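Local structure of probable glucarate dehydratase (Mycobacterium smegmatis str. MC2 155, 3VDG) at residues G218-A221 with P222-M226; D426-G429 with Y430-I434. The protein probably dehydrates D-glucarate or a related acid sugar, as a member of the enolase superfamily with a metal-binding barrel domain. One frame throughout, in Å; residues are numbered along the deposited sequence.

Both contacts are local turns into a helix, one at the start of helix 222-235, which follows barrel strand 213-216, the other at the start of helix 427-434 near the C-terminus. Their centres lie 21 Å apart and their nearest atoms about 8 Å, so they do not touch. The sodium ion bound by Asp244, Glu269 and Asn292 lies about 11 Å from Gly218 and about 12 Å from the Asp427 side chain, so neither contact adds a ligand to it. Asp427 also lies about 4 Å from a bound acetate, probably from the crystallisation liquor. Thr48 bonds to Gly218 of contact 1, and nearby Val49 to Thr428 of contact 2.

Contact 1. Residues G218-A221 with P222-M226; sequences GVFA and PEEEM
Glu225 OE2 is gripped by two successive backbone amides, Val219 N at 2.9 Å and Phe220 N at 2.9 Å, both arriving from the same face of the carboxylate. Val219 N comes in on the syn side, 25° out of the plane, whereas Phe220 N sits well above it but gives the straighter bond. The other oxygen, Glu225 OE1, takes Gly218 N at 2.7 Å through its syn lone pair, so three consecutive N-H groups converge on one carboxylate. A water then joins Glu225 OE1 to Phe220 O, donating to both, at 2.7 Å from Glu225 OE1.

The glutamate reaches this place from the first turn of helix 222-235. With CG anti to its own carbonyl carbon (chi1 -56°) and the chain extended beyond CG, it runs back past the N-terminus of the helix into the bend of 218-220. Ala221 is the N-cap residue; its carbonyl oxygen, Ala221 O, accepts from Glu225 N at 3.1 Å and, more weakly, from Glu224 N. The Glu224 side chain crosses Phe220 at a slant, and Glu224 OE1 lies 3.8 Å from Phe220 CD1, with the carboxylate and ring planes 31° apart. The Phe220 ring itself packs edge-to-face with Tyr175, which also touches Glu225, while Pro222 rests on Trp249, Trp445 and helix 251-260.

The segment thus joins the end of barrel strand 213-216 to the helix that follows it, as in the beta-alpha units of a TIM-type barrel. Glu225 is buried, and the three amides and the water give both of its oxygens polar partners. Such a set of N-H donors would be expected to stabilise the charged carboxylate, and its bonds to 218-220 fix the course of the loop against the helix.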
ATOM      1  N   GLY A 218      15.294   3.706  30.010  1.00 21.41           N
ATOM      2  CA  GLY A 218      16.653   3.242  29.703  1.00 18.82           C
ATOM      3  C   GLY A 218      17.725   4.136  30.322  1.00 21.66           C
ATOM      4  O   GLY A 218      18.912   3.997  30.019  1.00 22.13           O
ATOM      5  N   VAL A 219      17.298   5.053  31.187  1.00 18.89           N
ATOM      6  CA  VAL A 219      18.185   6.030  31.834  1.00 18.13           C
ATOM      7  C   VAL A 219      18.476   5.676  33.307  1.00 19.94           C
ATOM      8  O   VAL A 219      19.615   5.760  33.750  1.00 24.04           O
ATOM      9  CB  VAL A 219      17.613   7.462  31.730  1.00 26.22           C
ATOM     10  CG1 VAL A 219      18.494   8.445  32.490  1.00 22.91           C
ATOM     11  CG2 VAL A 219      17.484   7.890  30.253  1.00 20.97           C
ATOM     12  N   PHE A 220      17.443   5.305  34.055  1.00 22.66           N
ATOM     13  CA  PHE A 220      17.604   4.891  35.452  1.00 22.39           C
ATOM     14  C   PHE A 220      17.225   3.423  35.555  1.00 27.90           C
ATOM     15  O   PHE A 220      16.636   2.866  34.625  1.00 24.59           O
ATOM     16  CB  PHE A 220      16.743   5.748  36.391  1.00 23.94           C
ATOM     17  CG  PHE A 220      17.209   7.177  36.507  1.00 25.43           C
ATOM     18  CD1 PHE A 220      18.227   7.518  37.380  1.00 23.90           C
ATOM     19  CD2 PHE A 220      16.632   8.180  35.736  1.00 23.05           C
ATOM     20  CE1 PHE A 220      18.679   8.833  37.482  1.00 25.28           C
ATOM     21  CE2 PHE A 220      17.074   9.504  35.831  1.00 26.31           C
ATOM     22  CZ  PHE A 220      18.101   9.831  36.711  1.00 28.46           C
ATOM     23  N   ALA A 221      17.560   2.799  36.681  1.00 24.24           N
ATOM     24  CA  ALA A 221      17.294   1.379  36.889  1.00 25.90           C
ATOM     25  C   ALA A 221      15.815   1.087  36.647  1.00 21.08           C
ATOM     26  O   ALA A 221      14.973   1.923  36.936  1.00 27.67           O
ATOM     27  CB  ALA A 221      17.692   0.969  38.320  1.00 29.08           C
ATOM     28  N   PRO A 222      15.499  -0.107  36.114  1.00 25.37           N
ATOM     29  CA  PRO A 222      14.122  -0.404  35.745  1.00 26.04           C
ATOM     30  C   PRO A 222      13.138  -0.158  36.889  1.00 34.86           C
ATOM     31  O   PRO A 222      12.044   0.382  36.669  1.00 26.21           O
ATOM     32  CB  PRO A 222      14.156  -1.894  35.385  1.00 28.11           C
ATOM     33  CG  PRO A 222      15.580  -2.224  35.112  1.00 28.56           C
ATOM     34  CD  PRO A 222      16.451  -1.116  35.625  1.00 24.69           C
ATOM     35  N   GLU A 223      13.492  -0.534  38.110  1.00 28.05           N
ATOM     36  CA  GLU A 223      12.527  -0.367  39.182  0.50 32.19           C
ATOM     37  C   GLU A 223      12.212   1.105  39.464  1.00 28.07           C
ATOM     38  O   GLU A 223      11.092   1.434  39.859  1.00 29.21           O
ATOM     39  CB  GLU A 223      12.921  -1.165  40.433  0.50 36.55           C
ATOM     40  CG  GLU A 223      12.768  -2.667  40.218  0.50 47.78           C
ATOM     41  CD  GLU A 223      13.001  -3.487  41.470  0.50 56.88           C
ATOM     42  OE1 GLU A 223      12.066  -4.204  41.888  0.50 52.03           O
ATOM     43  OE2 GLU A 223      14.113  -3.414  42.033  0.50 53.74           O
ATOM     44  N   GLU A 224      13.168   1.993  39.222  1.00 22.09           N
ATOM     45  CA  GLU A 224      12.901   3.426  39.352  1.00 20.26           C
ATOM     46  C   GLU A 224      12.050   3.988  38.205  1.00 26.40           C
ATOM     47  O   GLU A 224      11.238   4.905  38.415  1.00 27.03           O
ATOM     48  CB  GLU A 224      14.210   4.214  39.441  1.00 29.12           C
ATOM     49  CG  GLU A 224      15.026   3.864  40.675  1.00 53.27           C
ATOM     50  CD  GLU A 224      16.369   4.560  40.700  1.00 75.63           C
ATOM     51  OE1 GLU A 224      16.453   5.722  40.242  1.00 69.97           O
ATOM     52  OE2 GLU A 224      17.342   3.944  41.183  1.00100.54           O
ATOM     53  N   GLU A 225      12.251   3.471  36.992  1.00 24.18           N
ATOM     54  CA  GLU A 225      11.397   3.872  35.850  1.00 23.54           C
ATOM     55  C   GLU A 225       9.970   3.308  36.007  1.00 24.03           C
ATOM     56  O   GLU A 225       8.986   3.979  35.669  1.00 22.43           O
ATOM     57  CB  GLU A 225      12.064   3.501  34.505  1.00 25.19           C
ATOM     58  CG  GLU A 225      13.456   4.129  34.406  1.00 26.99           C
ATOM     59  CD  GLU A 225      14.078   4.090  33.014  1.00 25.01           C
ATOM     60  OE1 GLU A 225      13.816   3.132  32.246  1.00 23.38           O
ATOM     61  OE2 GLU A 225      14.875   5.017  32.717  1.00 23.54           O
ATOM     62  N   MET A 226       9.849   2.095  36.555  1.00 23.51           N
ATOM     63  CA  MET A 226       8.529   1.554  36.892  1.00 27.25           C
ATOM     64  C   MET A 226       7.835   2.438  37.931  1.00 34.53           C
ATOM     65  O   MET A 226       6.632   2.659  37.872  1.00 26.94           O
ATOM     66  CB  MET A 226       8.645   0.116  37.415  1.00 22.03           C
ATOM     67  CG  MET A 226       9.178  -0.867  36.382  1.00 26.66           C
ATOM     68  SD  MET A 226       9.644  -2.481  37.048  1.00 35.38           S
ATOM     69  CE  MET A 226       8.051  -3.225  37.356  1.00 28.33           C
TER
HETATM   70  O   HOH W   1      15.697   1.182  32.673  1.00 29.96           O

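Contact 2. Residues D426-G429 with Y430-I434; sequences DDTG and YMRSI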
ATOM      1  N   ASP A 426      24.560  13.779  17.629  1.00 27.84           N
ATOM      2  CA  ASP A 426      25.521  12.922  18.317  1.00 24.22           C
ATOM      3  C   ASP A 426      25.306  12.960  19.839  1.00 30.48           C
ATOM      4  O   ASP A 426      26.074  13.600  20.552  1.00 24.58           O
ATOM      5  CB  ASP A 426      26.945  13.389  17.977  1.00 28.79           C
ATOM      6  CG  ASP A 426      28.008  12.372  18.370  1.00 40.12           C
ATOM      7  OD1 ASP A 426      27.654  11.295  18.886  1.00 31.96           O
ATOM      8  OD2 ASP A 426      29.204  12.642  18.158  1.00 34.58           O
ATOM      9  N   ASP A 427      24.269  12.276  20.322  1.00 23.95           N
ATOM     10  CA  ASP A 427      23.896  12.301  21.734  1.00 22.17           C
ATOM     11  C   ASP A 427      25.041  11.730  22.595  1.00 22.69           C
ATOM     12  O   ASP A 427      25.323  12.218  23.692  1.00 26.51           O
ATOM     13  CB  ASP A 427      22.652  11.423  21.993  1.00 23.12           C
ATOM     14  CG  ASP A 427      21.413  11.858  21.187  1.00 35.86           C
ATOM     15  OD1 ASP A 427      21.478  12.805  20.372  1.00 27.78           O
ATOM     16  OD2 ASP A 427      20.357  11.217  21.361  1.00 31.51           O
ATOM     17  N   THR A 428      25.685  10.685  22.081  1.00 23.35           N
ATOM     18  CA  THR A 428      26.761  10.024  22.802  1.00 24.21           C
ATOM     19  C   THR A 428      28.020  10.888  22.831  1.00 27.71           C
ATOM     20  O   THR A 428      28.604  11.113  23.890  1.00 26.59           O
ATOM     21  CB  THR A 428      27.071   8.652  22.192  1.00 24.38           C
ATOM     22  OG1 THR A 428      25.866   7.875  22.168  1.00 24.09           O
ATOM     23  CG2 THR A 428      28.139   7.928  23.028  1.00 24.78           C
ATOM     24  N   GLY A 429      28.436  11.376  21.668  1.00 26.33           N
ATOM     25  CA  GLY A 429      29.588  12.265  21.596  1.00 20.46           C
ATOM     26  C   GLY A 429      29.403  13.506  22.458  1.00 28.34           C
ATOM     27  O   GLY A 429      30.347  13.976  23.088  1.00 25.90           O
ATOM     28  N   TYR A 430      28.193  14.058  22.482  1.00 21.89           N
ATOM     29  CA  TYR A 430      27.927  15.225  23.313  1.00 25.04           C
ATOM     30  C   TYR A 430      27.994  14.877  24.799  1.00 22.79           C
ATOM     31  O   TYR A 430      28.579  15.619  25.586  1.00 22.37           O
ATOM     32  CB  TYR A 430      26.577  15.867  22.975  1.00 19.42           C
ATOM     33  CG  TYR A 430      26.213  17.038  23.857  1.00 20.90           C
ATOM     34  CD1 TYR A 430      27.065  18.141  23.983  1.00 28.01           C
ATOM     35  CD2 TYR A 430      25.002  17.058  24.545  1.00 23.13           C
ATOM     36  CE1 TYR A 430      26.724  19.218  24.792  1.00 26.02           C
ATOM     37  CE2 TYR A 430      24.658  18.120  25.354  1.00 22.95           C
ATOM     38  CZ  TYR A 430      25.521  19.197  25.474  1.00 22.99           C
ATOM     39  OH  TYR A 430      25.153  20.249  26.283  1.00 24.20           O
ATOM     40  N   MET A 431      27.397  13.759  25.197  1.00 24.26           N
ATOM     41  CA  MET A 431      27.568  13.318  26.582  1.00 26.93           C
ATOM     42  C   MET A 431      29.079  13.159  26.900  1.00 20.42           C
ATOM     43  O   MET A 431      29.536  13.619  27.936  1.00 23.93           O
ATOM     44  CB  MET A 431      26.787  12.023  26.874  1.00 24.12           C
ATOM     45  CG  MET A 431      26.952  11.527  28.307  1.00 22.06           C
ATOM     46  SD  MET A 431      26.217  12.634  29.518  1.00 28.80           S
ATOM     47  CE  MET A 431      24.563  11.919  29.617  1.00 26.16           C
ATOM     48  N   ARG A 432      29.849  12.541  26.007  1.00 22.72           N
ATOM     49  CA  ARG A 432      31.298  12.366  26.262  1.00 23.13           C
ATOM     50  C   ARG A 432      32.070  13.667  26.361  1.00 29.98           C
ATOM     51  O   ARG A 432      33.058  13.723  27.079  1.00 29.42           O
ATOM     52  CB  ARG A 432      31.983  11.481  25.222  1.00 24.89           C
ATOM     53  CG  ARG A 432      31.602  10.017  25.262  1.00 35.30           C
ATOM     54  CD  ARG A 432      32.474   9.226  24.293  1.00 38.89           C
ATOM     55  NE  ARG A 432      32.288   7.796  24.493  1.00 65.04           N
ATOM     56  CZ  ARG A 432      31.790   6.960  23.587  1.00 83.13           C
ATOM     57  NH1 ARG A 432      31.657   5.671  23.884  1.00 59.21           N
ATOM     58  NH2 ARG A 432      31.441   7.402  22.384  1.00 54.98           N
ATOM     59  N   SER A 433      31.647  14.703  25.631  1.00 23.85           N
ATOM     60  CA  SER A 433      32.315  15.996  25.736  1.00 27.88           C
ATOM     61  C   SER A 433      32.132  16.541  27.150  1.00 38.11           C
ATOM     62  O   SER A 433      32.918  17.364  27.612  1.00 31.98           O
ATOM     63  CB  SER A 433      31.772  17.004  24.697  1.00 31.62           C
ATOM     64  OG  SER A 433      30.508  17.518  25.098  1.00 30.47           O
ATOM     65  N   ILE A 434      31.086  16.085  27.834  1.00 28.64           N
ATOM     66  CA  ILE A 434      30.817  16.522  29.208  1.00 28.40           C
ATOM     67  C   ILE A 434      31.434  15.558  30.219  1.00 36.30           C
ATOM     68  O   ILE A 434      31.931  15.982  31.249  1.00 28.96           O
ATOM     69  CB  ILE A 434      29.305  16.636  29.470  1.00 28.07           C
ATOM     70  CG1 ILE A 434      28.717  17.802  28.663  1.00 37.38           C
ATOM     71  CG2 ILE A 434      29.014  16.815  30.956  1.00 28.75           C
ATOM     72  CD1 ILE A 434      27.203  17.749  28.540  1.00 29.68           C
TER
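Thr428 and Arg432 run side by side along the first turns of a short C-terminal alpha-helix, 427-434, which opens with an Asp N-cap. Arg432 can be followed from its root: Arg432 CB lies 3.7 Å from Thr428 O, and CG comes a little closer to the same oxygen. From CG to NE the chain is extended, which carries the guanidinium alongside the threonine methyl. There Thr428 CG2 sits over one face of the group, 3.4 Å from Arg432 NH2 and somewhat farther from CZ. The polar end is held elsewhere: NH1 bonds to Asn439 OD1, and NE makes a weak bond to Phe438 O. With OG1 beside the backbone N (chi1 -56°), CG2 of Thr428 is the branch left to face Arg432, while OG1 bonds to Val49 O.

The backbone of the same turns is held by i to i+4 bonds, among them Arg432 N to Thr428 O at 2.8 Å and Tyr430 N to Asp426 O at 2.9 Å. The Tyr430 side chain touches Val51, Gln53 and Pro54, its OH hydrogen-bonds to His180 ND1, from a different part of the chain, and Ile434 CD1 lies over one ring face, offset toward the rim. Farther along, Ser433 OG donates to Tyr430 O at 2.8 Å. At the start, Asp426 OD1 accepts from Gly429 N at 2.9 Å, the amide lying 65° out of the carboxylate plane.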